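Local coordinates for nicotinate-nucleotide--dimethylbenzimidazole phosphoribosyltransferase (Thermus thermophilus, PDB 1J33), which probably catalyses transfer of the phosphoribosyl group of nicotinate mononucleotide to 5,6-dimethylbenzimidazole, giving alpha-ribazole 5'-phosphate for cobalamin synthesis, at residues P42-G47 against G154-A159. Residues are numbered along the deposited sequence; the frame is centred on the assembly and turned at random.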
loop_
_atom_site.group_PDB
_atom_site.type_symbol
_atom_site.label_atom_id
_atom_site.label_comp_id
_atom_site.label_asym_id
_atom_site.label_seq_id
_atom_site.Cartn_x
_atom_site.Cartn_y
_atom_site.Cartn_z
ATOM N N PRO A 42 -3.338 -17.634 8.729
ATOM C CA PRO A 42 -4.408 -17.179 7.832
ATOM C C PRO A 42 -4.129 -17.450 6.361
ATOM O O PRO A 42 -2.986 -17.378 5.916
ATOM C CB PRO A 42 -4.497 -15.681 8.128
ATOM C CG PRO A 42 -4.079 -15.597 9.551
ATOM C CD PRO A 42 -2.893 -16.531 9.600
ATOM N N GLU A 43 -5.189 -17.755 5.618
ATOM C CA GLU A 43 -5.098 -18.044 4.192
ATOM C C GLU A 43 -5.952 -17.070 3.384
ATOM O O GLU A 43 -7.115 -16.832 3.709
ATOM C CB GLU A 43 -5.594 -19.463 3.907
ATOM C CG GLU A 43 -4.785 -20.592 4.526
ATOM C CD GLU A 43 -3.519 -20.899 3.757
ATOM O OE1 GLU A 43 -3.558 -20.874 2.507
ATOM O OE2 GLU A 43 -2.488 -21.187 4.400
ATOM N N LEU A 44 -5.380 -16.511 2.326
ATOM C CA LEU A 44 -6.120 -15.596 1.468
ATOM C C LEU A 44 -5.746 -15.835 0.017
ATOM O O LEU A 44 -4.619 -16.229 -0.294
ATOM C CB LEU A 44 -5.837 -14.134 1.832
ATOM C CG LEU A 44 -6.445 -13.586 3.124
ATOM C CD1 LEU A 44 -6.117 -12.102 3.240
ATOM C CD2 LEU A 44 -7.959 -13.795 3.120
ATOM N N GLY A 45 -6.706 -15.605 -0.865
ATOM C CA GLY A 45 -6.461 -15.789 -2.279
ATOM C C GLY A 45 -7.280 -14.823 -3.102
ATOM O O GLY A 45 -7.258 -13.614 -2.874
ATOM N N ARG A 46 -8.004 -15.379 -4.064
ATOM C CA ARG A 46 -8.865 -14.624 -4.963
ATOM C C ARG A 46 -9.718 -13.615 -4.197
ATOM O O ARG A 46 -10.272 -13.929 -3.152
ATOM C CB ARG A 46 -9.772 -15.604 -5.711
ATOM C CG ARG A 46 -10.694 -14.984 -6.739
ATOM C CD ARG A 46 -9.934 -14.557 -7.982
ATOM N NE ARG A 46 -10.843 -14.165 -9.052
ATOM C CZ ARG A 46 -10.476 -13.482 -10.130
ATOM N NH1 ARG A 46 -9.214 -13.117 -10.285
ATOM N NH2 ARG A 46 -11.377 -13.155 -11.045
ATOM N N GLY A 47 -9.813 -12.400 -4.723
ATOM C CA GLY A 47 -10.621 -11.381 -4.083
ATOM C C GLY A 47 -11.799 -11.032 -4.978
ATOM O O GLY A 47 -11.889 -11.503 -6.116
ATOM N N GLY A 154 -15.845 -18.147 -5.157
ATOM C CA GLY A 154 -14.476 -18.211 -4.671
ATOM C C GLY A 154 -13.839 -17.019 -3.985
ATOM O O GLY A 154 -12.651 -17.067 -3.664
ATOM N N ALA A 155 -14.595 -15.955 -3.748
ATOM C CA ALA A 155 -14.025 -14.779 -3.092
ATOM C C ALA A 155 -13.522 -15.115 -1.690
ATOM O O ALA A 155 -14.233 -15.744 -0.918
ATOM C CB ALA A 155 -15.065 -13.681 -3.013
ATOM N N THR A 156 -12.295 -14.702 -1.372
ATOM C CA THR A 156 -11.713 -14.929 -0.045
ATOM C C THR A 156 -11.614 -13.590 0.697
ATOM O O THR A 156 -11.447 -13.561 1.915
ATOM C CB THR A 156 -10.291 -15.553 -0.115
ATOM O OG1 THR A 156 -9.412 -14.678 -0.829
ATOM C CG2 THR A 156 -10.329 -16.904 -0.796
ATOM N N LEU A 157 -11.696 -12.496 -0.062
ATOM C CA LEU A 157 -11.660 -11.120 0.457
ATOM C C LEU A 157 -12.765 -10.390 -0.298
ATOM O O LEU A 157 -12.875 -10.544 -1.508
ATOM C CB LEU A 157 -10.328 -10.428 0.140
ATOM C CG LEU A 157 -9.069 -10.796 0.912
ATOM C CD1 LEU A 157 -7.903 -9.976 0.375
ATOM C CD2 LEU A 157 -9.271 -10.520 2.400
ATOM N N LEU A 158 -13.561 -9.580 0.393
ATOM C CA LEU A 158 -14.659 -8.889 -0.269
ATOM C C LEU A 158 -14.681 -7.376 -0.070
ATOM O O LEU A 158 -14.672 -6.882 1.057
ATOM C CB LEU A 158 -15.996 -9.471 0.202
ATOM C CG LEU A 158 -17.287 -8.900 -0.399
ATOM C CD1 LEU A 158 -17.356 -9.234 -1.881
ATOM C CD2 LEU A 158 -18.491 -9.499 0.331
ATOM N N ALA A 159 -14.724 -6.653 -1.180
ATOM C CA ALA A 159 -14.778 -5.200 -1.154
ATOM C C ALA A 159 -16.073 -4.767 -1.813
ATOM O O ALA A 159 -16.695 -5.533 -2.549
ATOM C CB ALA A 159 -13.604 -4.619 -1.915
#
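At the entrance to two neighbouring parallel strands of the central sheet, 47-54 and 157-163, the loop leading into the first is bound to the turn leading into the second through T156. Its OG1 is 2.6 Å from R46 O, to which it donates, and accepts from G45 N at 2.9 Å (N-H...O 153°), so one hydroxyl links two loop peptides. CG2 lies anti to the carbonyl carbon (chi1 60°), which leaves OG1 between the two backbone branches and facing the loop. R46 O is gripped twice: T156 N reaches it at 2.8 Å, tilted 20° from the carbonyl plane, whereas OG1 sits well above that plane. A valine in place of T156 would probably leave G45 N without this acceptor and R46 O with the backbone bond alone, making the loop less firmly held. The crossover helix 133-152 ends just before, in a Schellman motif with G154 at C-prime; G154 O lies 3.8 Å from R46 CB. Beyond that methylene the arginine chain bends away, and its guanidinium pairs with D93. On the other flank L44 and L157 cross at about a right angle, L157 CD2 lying 3.6 Å from both L44 CD1 and CD2. P246 touches both leucines, while L33 and A319, from helices 24-37 and 306-321, pack against L44.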